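Local coordinates for alpha-n-acetylglucosaminidase family protein (Clostridium perfringens, PDB 4A41) that binds galactose through a family 32 carbohydrate-binding module and so probably directs its alpha-N-acetylglucosaminidase to glycans, at residues T33-H38 / L69-T74; T87-S92 / A154-V159; G97-Y102 / V140-L145; Y102-S107 / R114-G119. All blocks are in the same frame, centred on the assembly; numbering follows the deposited sequence. Where two conformers were deposited one is given.

Contact 1 (T33-H38 / L69-T74); sequences TATSEH and LPQSIT
Thr35 meets Gln71 and Ser72 through one hydroxyl. Set between its backbone N and carbonyl carbon (chi1 57°), Thr35 OG1 donates to Gln71 OE1 over a very short 2.5 Å, and it accepts from Ser72 N at 3.0 Å. Gln71 brings its amide within range by folding back at chi2 (-67°), which lays CD beside Ser36 CB, and its NE2 is held by the carbonyl of Glu68. The same torsion puts Thr35 CG2 beside the backbone N, 3.5 Å from Ser72 OG. Ser36 turns its own hydroxyl to Glu67. Further along, Ala34 CB lies 4.2 Å from Ile73 CB on the face covered by Trp59, while Thr33 and Thr74 run side by side on the reverse face; a water joins Thr33 OG1 to Thr74 O. Behind the side chains, strands 31-34 and 71-77 pair antiparallel at the margin of the five-stranded sheet of this F5/8 type C-like sandwich, with Thr33 N and O both bonded to Thr74. Where strand 31-34 ends, the Thr35 hydroxyl takes over as acceptor for Ser72 N, a part usually played by a backbone carbonyl, and side-chain chemistry prolongs the pairing into the loop.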
loop_
_atom_site.group_PDB
_atom_site.type_symbol
_atom_site.label_atom_id
_atom_site.label_comp_id
_atom_site.label_asym_id
_atom_site.label_seq_id
_atom_site.Cartn_x
_atom_site.Cartn_y
_atom_site.Cartn_z
ATOM N N THR A 33 7.608 -4.789 0.943
ATOM C CA THR A 33 7.520 -5.766 2.027
ATOM C C THR A 33 6.220 -5.475 2.779
ATOM O O THR A 33 5.648 -4.397 2.654
ATOM C CB THR A 33 8.728 -5.707 2.959
ATOM O OG1 THR A 33 8.855 -4.386 3.506
ATOM C CG2 THR A 33 10.018 -6.080 2.194
ATOM N N ALA A 34 5.720 -6.446 3.525
ATOM C CA ALA A 34 4.499 -6.223 4.278
ATOM C C ALA A 34 4.552 -6.987 5.573
ATOM O O ALA A 34 5.268 -7.985 5.695
ATOM C CB ALA A 34 3.289 -6.665 3.473
ATOM N N THR A 35 3.764 -6.521 6.521
ATOM C CA THR A 35 3.689 -7.232 7.804
ATOM C C THR A 35 2.964 -8.564 7.671
ATOM O O THR A 35 3.145 -9.470 8.504
ATOM C CB THR A 35 3.046 -6.366 8.870
ATOM O OG1 THR A 35 1.747 -5.942 8.450
ATOM C CG2 THR A 35 3.976 -5.138 9.211
ATOM N N SER A 36 2.122 -8.674 6.652
ATOM C CA SER A 36 1.375 -9.897 6.402
ATOM C C SER A 36 1.170 -9.951 4.902
ATOM O O SER A 36 0.835 -8.949 4.309
ATOM C CB SER A 36 0.029 -9.786 7.106
ATOM O OG SER A 36 -0.797 -10.910 6.899
ATOM N N GLU A 37 1.389 -11.118 4.306
ATOM C CA GLU A 37 1.054 -11.325 2.907
ATOM C C GLU A 37 0.580 -12.759 2.707
ATOM O O GLU A 37 1.161 -13.712 3.241
ATOM C CB GLU A 37 2.237 -10.984 1.973
ATOM C CG GLU A 37 3.412 -11.995 2.090
ATOM C CD GLU A 37 4.641 -11.682 1.227
ATOM O OE1 GLU A 37 4.687 -10.638 0.549
ATOM O OE2 GLU A 37 5.608 -12.513 1.257
ATOM N N HIS A 38 -0.478 -12.912 1.934
ATOM C CA HIS A 38 -0.910 -14.246 1.535
ATOM C C HIS A 38 0.028 -14.819 0.469
ATOM O O HIS A 38 0.548 -14.096 -0.415
ATOM C CB HIS A 38 -2.357 -14.168 1.042
ATOM C CG HIS A 38 -3.065 -15.477 1.091
ATOM N ND1 HIS A 38 -3.563 -15.999 2.264
ATOM C CD2 HIS A 38 -3.339 -16.384 0.119
ATOM C CE1 HIS A 38 -4.122 -17.174 2.012
ATOM N NE2 HIS A 38 -3.992 -17.432 0.723
ATOM N N LEU A 69 -6.026 -6.980 11.232
ATOM C CA LEU A 69 -5.605 -5.583 11.078
ATOM C C LEU A 69 -5.370 -4.985 12.462
ATOM O O LEU A 69 -5.978 -5.437 13.441
ATOM C CB LEU A 69 -6.648 -4.786 10.308
ATOM C CG LEU A 69 -6.902 -5.283 8.869
ATOM C CD1 LEU A 69 -7.935 -4.379 8.240
ATOM C CD2 LEU A 69 -5.593 -5.318 8.032
ATOM N N PRO A 70 -4.499 -3.965 12.572
ATOM C CA PRO A 70 -3.736 -3.323 11.479
ATOM C C PRO A 70 -2.643 -4.190 10.863
ATOM O O PRO A 70 -2.003 -5.007 11.544
ATOM C CB PRO A 70 -3.102 -2.098 12.157
ATOM C CG PRO A 70 -3.945 -1.861 13.389
ATOM C CD PRO A 70 -4.305 -3.248 13.852
ATOM N N GLN A 71 -2.489 -4.053 9.545
ATOM C CA GLN A 71 -1.325 -4.569 8.879
ATOM C C GLN A 71 -0.925 -3.498 7.871
ATOM O O GLN A 71 -1.709 -2.593 7.585
ATOM C CB GLN A 71 -1.606 -5.862 8.122
ATOM C CG GLN A 71 -2.049 -7.070 8.990
ATOM C CD GLN A 71 -0.978 -7.617 9.933
ATOM O OE1 GLN A 71 0.247 -7.502 9.696
ATOM N NE2 GLN A 71 -1.438 -8.269 11.003
ATOM N N SER A 72 0.306 -3.581 7.400
ATOM C CA SER A 72 0.854 -2.546 6.519
ATOM C C SER A 72 1.705 -3.117 5.387
ATOM O O SER A 72 2.158 -4.261 5.436
ATOM C CB SER A 72 1.696 -1.546 7.325
ATOM O OG SER A 72 2.862 -2.161 7.864
ATOM N N ILE A 73 1.929 -2.273 4.373
ATOM C CA ILE A 73 2.831 -2.589 3.261
ATOM C C ILE A 73 3.792 -1.413 3.137
ATOM O O ILE A 73 3.366 -0.258 3.168
ATOM C CB ILE A 73 2.053 -2.917 1.949
ATOM C CG1 ILE A 73 3.008 -3.150 0.773
ATOM C CG2 ILE A 73 1.044 -1.790 1.573
ATOM C CD1 ILE A 73 2.387 -3.889 -0.398
ATOM N N THR A 74 5.077 -1.727 3.026
ATOM C CA THR A 74 6.118 -0.689 2.901
ATOM C C THR A 74 6.789 -0.779 1.532
ATOM O O THR A 74 7.191 -1.869 1.091
ATOM C CB THR A 74 7.184 -0.858 4.000
ATOM O OG1 THR A 74 6.561 -0.676 5.266
ATOM C CG2 THR A 74 8.293 0.192 3.839
HETATM O O HOH W 1 10.121 -2.584 1.752
#

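Contact 2 (T87-S92 / A154-V159). With CA (calcium ion), chain B; GAL (beta-D-galactopyranose), chain C.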
loop_
_atom_site.group_PDB
_atom_site.type_symbol
_atom_site.label_atom_id
_atom_site.label_comp_id
_atom_site.label_asym_id
_atom_site.label_seq_id
_atom_site.Cartn_x
_atom_site.Cartn_y
_atom_site.Cartn_z
ATOM N N THR A 87 -0.860 7.142 -4.539
ATOM C CA THR A 87 -2.154 6.634 -4.997
ATOM C C THR A 87 -2.305 5.172 -4.629
ATOM O O THR A 87 -1.324 4.409 -4.656
ATOM C CB THR A 87 -2.375 6.827 -6.519
ATOM O OG1 THR A 87 -1.380 6.095 -7.267
ATOM C CG2 THR A 87 -2.334 8.346 -6.886
ATOM N N TYR A 88 -3.539 4.822 -4.243
ATOM C CA TYR A 88 -3.912 3.469 -3.884
ATOM C C TYR A 88 -4.990 3.025 -4.855
ATOM O O TYR A 88 -6.073 3.627 -4.879
ATOM C CB TYR A 88 -4.442 3.464 -2.434
ATOM C CG TYR A 88 -5.257 2.253 -2.040
ATOM C CD1 TYR A 88 -4.673 0.995 -1.946
ATOM C CD2 TYR A 88 -6.618 2.377 -1.780
ATOM C CE1 TYR A 88 -5.433 -0.127 -1.569
ATOM C CE2 TYR A 88 -7.389 1.245 -1.423
ATOM C CZ TYR A 88 -6.780 0.006 -1.330
ATOM O OH TYR A 88 -7.495 -1.120 -0.963
ATOM N N LEU A 89 -4.690 1.992 -5.651
ATOM C CA LEU A 89 -5.677 1.386 -6.547
ATOM C C LEU A 89 -6.144 0.072 -5.939
ATOM O O LEU A 89 -5.348 -0.867 -5.769
ATOM C CB LEU A 89 -5.104 1.155 -7.956
ATOM C CG LEU A 89 -6.092 0.525 -8.953
ATOM C CD1 LEU A 89 -7.191 1.548 -9.299
ATOM C CD2 LEU A 89 -5.359 0.062 -10.216
ATOM N N PRO A 90 -7.435 -0.010 -5.562
ATOM C CA PRO A 90 -7.979 -1.250 -5.034
ATOM C C PRO A 90 -8.044 -2.326 -6.099
ATOM O O PRO A 90 -7.978 -2.045 -7.314
ATOM C CB PRO A 90 -9.432 -0.881 -4.685
ATOM C CG PRO A 90 -9.396 0.622 -4.447
ATOM C CD PRO A 90 -8.395 1.106 -5.461
ATOM N N ARG A 91 -8.189 -3.560 -5.617
ATOM C CA ARG A 91 -8.521 -4.690 -6.485
ATOM C C ARG A 91 -9.770 -4.372 -7.341
ATOM O O ARG A 91 -10.600 -3.529 -6.962
ATOM C CB ARG A 91 -8.755 -5.926 -5.622
ATOM C CG ARG A 91 -10.069 -5.896 -4.841
ATOM C CD ARG A 91 -10.192 -7.052 -3.865
ATOM N NE ARG A 91 -10.099 -8.346 -4.546
ATOM C CZ ARG A 91 -9.906 -9.506 -3.911
ATOM N NH1 ARG A 91 -9.836 -9.558 -2.582
ATOM N NH2 ARG A 91 -9.847 -10.642 -4.612
ATOM N N SER A 92 -9.885 -5.097 -8.452
ATOM C CA SER A 92 -10.995 -4.905 -9.376
ATOM C C SER A 92 -11.966 -6.063 -9.334
ATOM O O SER A 92 -11.571 -7.223 -9.224
ATOM C CB SER A 92 -10.501 -4.723 -10.810
ATOM O OG SER A 92 -11.563 -4.270 -11.637
ATOM N N ALA A 154 -4.355 -4.463 -2.043
ATOM C CA ALA A 154 -4.013 -3.335 -2.932
ATOM C C ALA A 154 -3.566 -3.855 -4.284
ATOM O O ALA A 154 -2.677 -4.716 -4.339
ATOM C CB ALA A 154 -2.882 -2.468 -2.307
ATOM N N ALA A 155 -4.183 -3.348 -5.355
ATOM C CA ALA A 155 -3.782 -3.781 -6.703
ATOM C C ALA A 155 -2.515 -3.077 -7.133
ATOM O O ALA A 155 -1.586 -3.726 -7.600
ATOM C CB ALA A 155 -4.899 -3.536 -7.721
ATOM N N GLU A 156 -2.475 -1.750 -6.964
ATOM C CA GLU A 156 -1.309 -0.959 -7.379
ATOM C C GLU A 156 -1.132 0.216 -6.451
ATOM O O GLU A 156 -2.077 0.950 -6.185
ATOM C CB GLU A 156 -1.450 -0.429 -8.826
ATOM C CG GLU A 156 -1.316 -1.489 -9.904
ATOM C CD GLU A 156 0.085 -2.059 -9.939
ATOM O OE1 GLU A 156 1.041 -1.288 -10.132
ATOM O OE2 GLU A 156 0.258 -3.286 -9.826
ATOM N N LEU A 157 0.115 0.439 -6.043
ATOM C CA LEU A 157 0.505 1.616 -5.260
ATOM C C LEU A 157 1.515 2.402 -6.041
ATOM O O LEU A 157 2.470 1.838 -6.577
ATOM C CB LEU A 157 1.151 1.145 -3.940
ATOM C CG LEU A 157 0.249 0.279 -3.061
ATOM C CD1 LEU A 157 1.029 -0.195 -1.806
ATOM C CD2 LEU A 157 -1.053 1.008 -2.651
ATOM N N ASN A 158 1.334 3.727 -6.050
ATOM C CA ASN A 158 2.298 4.629 -6.707
ATOM C C ASN A 158 2.689 5.797 -5.801
ATOM O O ASN A 158 1.884 6.289 -5.005
ATOM C CB ASN A 158 1.796 5.079 -8.087
ATOM C CG ASN A 158 1.929 3.980 -9.124
ATOM O OD1 ASN A 158 3.016 3.777 -9.670
ATOM N ND2 ASN A 158 0.844 3.259 -9.375
ATOM N N VAL A 159 3.926 6.247 -5.965
ATOM C CA VAL A 159 4.523 7.290 -5.087
ATOM C C VAL A 159 5.059 8.349 -6.056
ATOM O O VAL A 159 5.782 8.026 -7.010
ATOM C CB VAL A 159 5.663 6.760 -4.195
ATOM C CG1 VAL A 159 6.160 7.851 -3.251
ATOM C CG2 VAL A 159 5.176 5.565 -3.352
HETATM CA CA CA B . -0.610 -5.386 -9.129
HETATM C C1 GAL C . -11.974 -14.588 -1.421
HETATM C C2 GAL C . -11.302 -13.489 -2.223
HETATM C C3 GAL C . -9.826 -13.446 -1.810
HETATM C C4 GAL C . -9.717 -13.291 -0.299
HETATM C C5 GAL C . -10.495 -14.417 0.388
HETATM C C6 GAL C . -10.429 -14.311 1.910
HETATM O O1 GAL C . -13.337 -14.566 -1.740
HETATM O O2 GAL C . -11.452 -13.701 -3.626
HETATM O O3 GAL C . -9.207 -12.386 -2.528
HETATM O O4 GAL C . -10.257 -12.009 0.085
HETATM O O5 GAL C . -11.838 -14.297 -0.041
HETATM O O6 GAL C . -11.031 -15.441 2.541
HETATM O O HOH W 2 -1.796 3.384 -7.809
#
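Tyr88 presents the edge of its ring to the opposite strand: Ala154 CB lies near the ring plane, 3.5 Å from Tyr88 CE1, and Leu157 CD2 lies there too, 3.7 Å from Tyr88 CD1. Pro90 N sits over one ring face, and the hydroxyl is bonded to the carbonyl of Ser153. On the reverse face of the sheet, Leu89 and Glu156 cross at a slant, with their CB atoms 4.1 Å apart. Thr87 crosses Asn158 in a similar way, and a water gathers Thr87 OG1, Asn158 ND2 and Glu156 O. These pairs belong to neighbouring antiparallel strands in the four-stranded sheet of the beta-sandwich, and a classic beta bulge interrupts them: Ala155 and Glu156 stand opposite the single Leu89, whose carbonyl O accepts from Ala155 N at 2.8 Å and from Glu156 N at 3.2 Å. At the bulge Ala155 O binds the calcium ion at 2.5 Å. Glu156, bent at chi2 (-66°), swings its carboxylate away from Leu89 so that OE2 binds the same ion at 2.4 Å; Phe49, Asp52, Lys54 and Thr57 complete the site, and Gln27 holds Glu156 OE1. Beyond Pro90, Arg91 leads away from the strand pair to galactose. The sugar lies at the edge of the Arg91 guanidinium, NH1 and NH2 both donating to galactose O3, the latter over 2.8 Å, while Glu44, His60 and Asn96 are also hydrogen-bonded to it.

Contact 3 (G97-Y102 / V140-L145); sequences GNITKY and VKLVAL
Lys101 and Leu145 meet where both segments turn a corner, and a single backbone hydrogen bond crosses between them, from Leu145 N to Lys101 O at 2.8 Å, next to the antiparallel non-hydrogen-bonded pair of Tyr102 and Ala144. A CA-H...O contact from Tyr102 CA to Val143 O, 3.1 Å long, adds to it. The side chains divide between interior and surface. Inside, Ile99 points its CD1 at Leu142 CD2, tip to tip, 3.8 Å apart; Leu142 CG stands anti to its backbone N (chi1 177°), which carries the branched end across to this meeting. Ala144 CB lies against the same isoleucine, 3.9 Å from Ile99 CG1 and close to CG2 as well. The second methyl of Leu142, CD1, touches Tyr102 CB at 4.1 Å. Phe86 and Tyr88 of strand 80-89 close over Leu142 from the facing sheet, and the Tyr88 hydroxyl bonds to Ile99 N, while Trp121 stacks on the Tyr102 ring. Toward the surface, Lys101 runs fully extended and lays its methylenes obliquely across Leu145, with Lys101 CG 4.0 Å from Leu145 CD1. Two residues, Thr100 and Lys101, are set against the single Glu146 in a classic beta bulge, consistent with the change of direction here. The contact thus joins the link 97-101, which enters the five-stranded sheet, to the end of strand 139-144. Its chemistry is almost wholly apolar: aliphatic branches meet on the interior side, the lysine's hydrocarbon chain covers the outer leucine, and one backbone hydrogen bond ties the corner.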
loop_
_atom_site.group_PDB
_atom_site.type_symbol
_atom_site.label_atom_id
_atom_site.label_comp_id
_atom_site.label_asym_id
_atom_site.label_seq_id
_atom_site.Cartn_x
_atom_site.Cartn_y
_atom_site.Cartn_z
ATOM N N GLY A 97 -10.680 -6.610 1.385
ATOM C CA GLY A 97 -9.421 -5.906 1.631
ATOM C C GLY A 97 -9.384 -4.456 1.154
ATOM O O GLY A 97 -8.397 -3.752 1.411
ATOM N N ASN A 98 -10.432 -3.982 0.487
ATOM C CA ASN A 98 -10.484 -2.563 0.122
ATOM C C ASN A 98 -10.321 -1.762 1.404
ATOM O O ASN A 98 -11.088 -1.928 2.386
ATOM C CB ASN A 98 -11.799 -2.198 -0.588
ATOM C CG ASN A 98 -11.801 -2.627 -2.038
ATOM O OD1 ASN A 98 -10.910 -3.346 -2.495
ATOM N ND2 ASN A 98 -12.828 -2.208 -2.777
ATOM N N ILE A 99 -9.277 -0.927 1.416
ATOM C CA ILE A 99 -8.886 -0.272 2.653
ATOM C C ILE A 99 -9.797 0.931 2.900
ATOM O O ILE A 99 -9.951 1.780 2.019
ATOM C CB ILE A 99 -7.392 0.139 2.605
ATOM C CG1 ILE A 99 -6.514 -1.093 2.502
ATOM C CG2 ILE A 99 -7.033 1.016 3.831
ATOM C CD1 ILE A 99 -5.042 -0.802 2.124
ATOM N N THR A 100 -10.382 1.000 4.091
ATOM C CA THR A 100 -11.359 2.070 4.362
ATOM C C THR A 100 -10.933 3.005 5.482
ATOM O O THR A 100 -11.522 4.071 5.652
ATOM C CB THR A 100 -12.738 1.493 4.673
ATOM O OG1 THR A 100 -12.597 0.561 5.742
ATOM C CG2 THR A 100 -13.316 0.789 3.413
ATOM N N LYS A 101 -9.916 2.614 6.245
ATOM C CA LYS A 101 -9.328 3.538 7.217
ATOM C C LYS A 101 -7.815 3.308 7.178
ATOM O O LYS A 101 -7.336 2.182 7.319
ATOM C CB LYS A 101 -9.879 3.283 8.627
ATOM C CG LYS A 101 -9.451 4.362 9.626
ATOM C CD LYS A 101 -9.962 4.067 11.035
ATOM C CE LYS A 101 -9.811 5.342 11.860
ATOM N NZ LYS A 101 -10.345 5.275 13.254
ATOM N N TYR A 102 -7.063 4.390 6.965
ATOM C CA TYR A 102 -5.628 4.263 6.648
ATOM C C TYR A 102 -4.802 5.297 7.401
ATOM O O TYR A 102 -5.326 6.326 7.876
ATOM C CB TYR A 102 -5.381 4.480 5.135
ATOM C CG TYR A 102 -5.689 5.902 4.737
ATOM C CD1 TYR A 102 -4.730 6.935 4.842
ATOM C CD2 TYR A 102 -6.967 6.238 4.318
ATOM C CE1 TYR A 102 -5.088 8.269 4.515
ATOM C CE2 TYR A 102 -7.309 7.539 3.989
ATOM C CZ TYR A 102 -6.384 8.541 4.085
ATOM O OH TYR A 102 -6.798 9.826 3.732
ATOM N N VAL A 140 7.962 4.402 2.102
ATOM C CA VAL A 140 6.585 4.798 2.354
ATOM C C VAL A 140 5.787 3.589 2.809
ATOM O O VAL A 140 5.853 2.542 2.179
ATOM C CB VAL A 140 5.934 5.397 1.071
ATOM C CG1 VAL A 140 4.461 5.759 1.299
ATOM C CG2 VAL A 140 6.715 6.609 0.607
ATOM N N LYS A 141 5.045 3.755 3.902
ATOM C CA LYS A 141 4.305 2.656 4.508
ATOM C C LYS A 141 2.827 3.022 4.499
ATOM O O LYS A 141 2.386 4.050 5.048
ATOM C CB LYS A 141 4.785 2.369 5.939
ATOM C CG LYS A 141 3.929 1.301 6.652
ATOM C CD LYS A 141 4.255 1.147 8.147
ATOM C CE LYS A 141 5.700 0.769 8.402
ATOM N NZ LYS A 141 5.837 0.490 9.885
ATOM N N LEU A 142 2.041 2.171 3.871
ATOM C CA LEU A 142 0.584 2.290 3.930
ATOM C C LEU A 142 0.028 1.352 5.010
ATOM O O LEU A 142 0.203 0.126 4.923
ATOM C CB LEU A 142 -0.079 1.969 2.581
ATOM C CG LEU A 142 -1.616 2.009 2.582
ATOM C CD1 LEU A 142 -2.170 3.389 2.882
ATOM C CD2 LEU A 142 -2.115 1.489 1.216
ATOM N N VAL A 143 -0.568 1.952 6.040
ATOM C CA VAL A 143 -1.136 1.205 7.178
ATOM C C VAL A 143 -2.649 1.082 6.962
ATOM O O VAL A 143 -3.387 2.066 6.863
ATOM C CB VAL A 143 -0.860 1.903 8.532
ATOM C CG1 VAL A 143 -1.429 1.075 9.672
ATOM C CG2 VAL A 143 0.625 2.183 8.739
ATOM N N ALA A 144 -3.101 -0.164 6.862
ATOM C CA ALA A 144 -4.546 -0.482 6.827
ATOM C C ALA A 144 -5.082 -0.719 8.236
ATOM O O ALA A 144 -4.795 -1.745 8.843
ATOM C CB ALA A 144 -4.783 -1.731 5.970
ATOM N N LEU A 145 -5.820 0.268 8.744
ATOM C CA LEU A 145 -6.421 0.160 10.078
ATOM C C LEU A 145 -7.690 -0.653 9.981
ATOM O O LEU A 145 -8.013 -1.438 10.889
ATOM C CB LEU A 145 -6.738 1.552 10.643
ATOM C CG LEU A 145 -5.515 2.448 10.921
ATOM C CD1 LEU A 145 -5.934 3.802 11.450
ATOM C CD2 LEU A 145 -4.523 1.769 11.845
#

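Contact 4 (Y102-S107 / R114-G119); sequences YELHVS and RKISEG
The Tyr102 ring lies against the backbone of Gly119, whose N stands 3.3 Å above one face, offset toward the rim; Ser117 OG and a water that also bonds to Tyr102 OH are at its edge. The chi1 of 66° brings the ring back over the partner strand, and Gly119, having no side chain, lets it lie this close. The Arg114 guanidinium has Val106 CG2 centred over one face, 3.6 Å from CZ, while its nitrogens are bonded to Glu108, Lys136 and Thr135. The His105 ring has the Glu103 carboxylate at its edge: NE2 donates to Glu103 OE1 over 2.8 Å, in the ring plane and on the anti lone pair. Lys115 crosses these two obliquely, its CB 3.8 Å from His105 CD2. The side chains of Glu103 and Glu118 run side by side, but their carboxylate planes are turned 77° apart. Lys115 NZ makes a weak salt bridge to Glu118 and shares a water with Glu103 OE2, so its charge probably eases the repulsion between the acids. Ile116 CD1 fits between Val106 CG1 at 3.5 Å and Leu104 CD2 at 3.8 Å, with Phe132 of the facing sheet beyond. Leu104 O accepts from both Ile116 N and Ser117 N, and the register slips by one residue. The whole is an antiparallel beta hairpin with a classic bulge at the margin of a beta-sandwich's five-stranded sheet: Glu103, His105, Lys115 and Glu118 form its polar face, while Leu104, Val106 and Ile116 meet the facing sheet from the other, alongside Tyr102, Ser117 and Arg114.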
loop_
_atom_site.group_PDB
_atom_site.type_symbol
_atom_site.label_atom_id
_atom_site.label_comp_id
_atom_site.label_asym_id
_atom_site.label_seq_id
_atom_site.Cartn_x
_atom_site.Cartn_y
_atom_site.Cartn_z
ATOM N N TYR A 102 -7.063 4.390 6.965
ATOM C CA TYR A 102 -5.628 4.263 6.648
ATOM C C TYR A 102 -4.802 5.297 7.401
ATOM O O TYR A 102 -5.326 6.326 7.876
ATOM C CB TYR A 102 -5.381 4.480 5.135
ATOM C CG TYR A 102 -5.689 5.902 4.737
ATOM C CD1 TYR A 102 -4.730 6.935 4.842
ATOM C CD2 TYR A 102 -6.967 6.238 4.318
ATOM C CE1 TYR A 102 -5.088 8.269 4.515
ATOM C CE2 TYR A 102 -7.309 7.539 3.989
ATOM C CZ TYR A 102 -6.384 8.541 4.085
ATOM O OH TYR A 102 -6.798 9.826 3.732
ATOM N N GLU A 103 -3.500 5.010 7.478
ATOM C CA GLU A 103 -2.466 6.025 7.744
ATOM C C GLU A 103 -1.403 5.840 6.676
ATOM O O GLU A 103 -1.169 4.701 6.205
ATOM C CB GLU A 103 -1.865 5.849 9.133
ATOM C CG GLU A 103 -2.916 5.915 10.206
ATOM C CD GLU A 103 -2.356 5.981 11.609
ATOM O OE1 GLU A 103 -1.117 5.889 11.825
ATOM O OE2 GLU A 103 -3.193 6.095 12.527
ATOM N N LEU A 104 -0.751 6.933 6.308
ATOM C CA LEU A 104 0.438 6.889 5.456
ATOM C C LEU A 104 1.604 7.404 6.278
ATOM O O LEU A 104 1.509 8.484 6.883
ATOM C CB LEU A 104 0.224 7.727 4.198
ATOM C CG LEU A 104 1.288 7.453 3.134
ATOM C CD1 LEU A 104 1.078 6.122 2.396
ATOM C CD2 LEU A 104 1.335 8.592 2.144
ATOM N N HIS A 105 2.664 6.616 6.337
ATOM C CA HIS A 105 3.888 6.970 7.079
ATOM C C HIS A 105 5.086 6.988 6.137
ATOM O O HIS A 105 5.077 6.324 5.101
ATOM C CB HIS A 105 4.215 5.954 8.205
ATOM C CG HIS A 105 3.119 5.738 9.218
ATOM N ND1 HIS A 105 3.248 4.822 10.244
ATOM C CD2 HIS A 105 1.893 6.300 9.371
ATOM C CE1 HIS A 105 2.141 4.819 10.975
ATOM N NE2 HIS A 105 1.301 5.705 10.467
ATOM N N VAL A 106 6.142 7.723 6.513
ATOM C CA VAL A 106 7.384 7.714 5.741
ATOM C C VAL A 106 8.578 7.465 6.670
ATOM O O VAL A 106 8.487 7.660 7.898
ATOM C CB VAL A 106 7.617 9.038 4.948
ATOM C CG1 VAL A 106 6.496 9.294 3.975
ATOM C CG2 VAL A 106 7.744 10.188 5.906
ATOM N N SER A 107 9.688 7.021 6.096
ATOM C CA SER A 107 10.931 6.824 6.849
ATOM C C SER A 107 12.071 7.255 5.958
ATOM O O SER A 107 11.955 7.205 4.732
ATOM C CB SER A 107 11.127 5.350 7.231
ATOM O OG SER A 107 12.354 5.152 7.950
ATOM N N ARG A 114 7.291 8.076 10.457
ATOM C CA ARG A 114 6.523 9.223 10.913
ATOM C C ARG A 114 5.258 9.346 10.073
ATOM O O ARG A 114 5.292 9.070 8.857
ATOM C CB ARG A 114 7.362 10.516 10.863
ATOM C CG ARG A 114 7.750 11.017 9.472
ATOM C CD ARG A 114 8.713 12.221 9.521
ATOM N NE ARG A 114 9.006 12.731 8.167
ATOM C CZ ARG A 114 10.079 12.402 7.443
ATOM N NH1 ARG A 114 10.987 11.542 7.908
ATOM N NH2 ARG A 114 10.237 12.916 6.238
ATOM N N LYS A 115 4.152 9.676 10.732
ATOM C CA LYS A 115 2.866 9.793 10.072
ATOM C C LYS A 115 2.760 11.085 9.284
ATOM O O LYS A 115 2.992 12.192 9.811
ATOM C CB LYS A 115 1.724 9.655 11.080
ATOM C CG LYS A 115 0.325 9.766 10.481
ATOM C CD LYS A 115 -0.794 9.485 11.526
ATOM C CE LYS A 115 -0.781 10.533 12.634
ATOM N NZ LYS A 115 -1.767 10.122 13.696
ATOM N N ILE A 116 2.374 10.958 8.017
ATOM C CA ILE A 116 2.096 12.134 7.181
ATOM C C ILE A 116 0.654 12.325 6.677
ATOM O O ILE A 116 0.298 13.408 6.193
ATOM C CB ILE A 116 3.099 12.243 5.982
ATOM C CG1 ILE A 116 2.923 11.075 4.992
ATOM C CG2 ILE A 116 4.518 12.332 6.532
ATOM C CD1 ILE A 116 3.618 11.322 3.607
ATOM N N SER A 117 -0.163 11.279 6.796
ATOM C CA SER A 117 -1.556 11.324 6.346
ATOM C C SER A 117 -2.377 10.279 7.076
ATOM O O SER A 117 -1.858 9.236 7.475
ATOM C CB SER A 117 -1.658 11.072 4.829
ATOM O OG SER A 117 -2.940 11.417 4.345
ATOM N N GLU A 118 -3.666 10.569 7.227
ATOM C CA GLU A 118 -4.611 9.619 7.823
ATOM C C GLU A 118 -6.016 10.022 7.427
ATOM O O GLU A 118 -6.297 11.192 7.170
ATOM C CB GLU A 118 -4.467 9.559 9.356
ATOM C CG GLU A 118 -4.891 10.840 10.047
ATOM C CD GLU A 118 -4.497 10.868 11.501
ATOM O OE1 GLU A 118 -4.654 9.857 12.212
ATOM O OE2 GLU A 118 -4.025 11.935 11.949
ATOM N N GLY A 119 -6.896 9.036 7.368
ATOM C CA GLY A 119 -8.276 9.301 7.012
ATOM C C GLY A 119 -9.067 8.057 6.656
ATOM O O GLY A 119 -8.676 6.913 6.948
HETATM O O HOH W 3 -5.768 12.438 3.998
HETATM O O HOH W 4 -5.473 7.363 12.155
HETATM O O HOH W 5 -2.075 7.587 14.527
#

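How the contacts relate
Contacts 1, 3 and 4 follow one another across the five-stranded sheet: strand 139-144 bonds to strand 71-77 on one flank and to strand 102-107 on the other, and contacts 3 and 4 share Tyr102. Contact 2 belongs to the facing sheet and is the most buried; Leu157 reaches Ile73 of contact 1 across the sandwich, and the Tyr88 hydroxyl meets Ile99 N of contact 3. Chemistry follows place. The two marginal pairings, contacts 1 and 4, carry hydroxyl, amide or charged networks with water, contact 3 is mainly aliphatic, and contact 2 alone among the four combines strand pairing with calcium coordination and galactose binding.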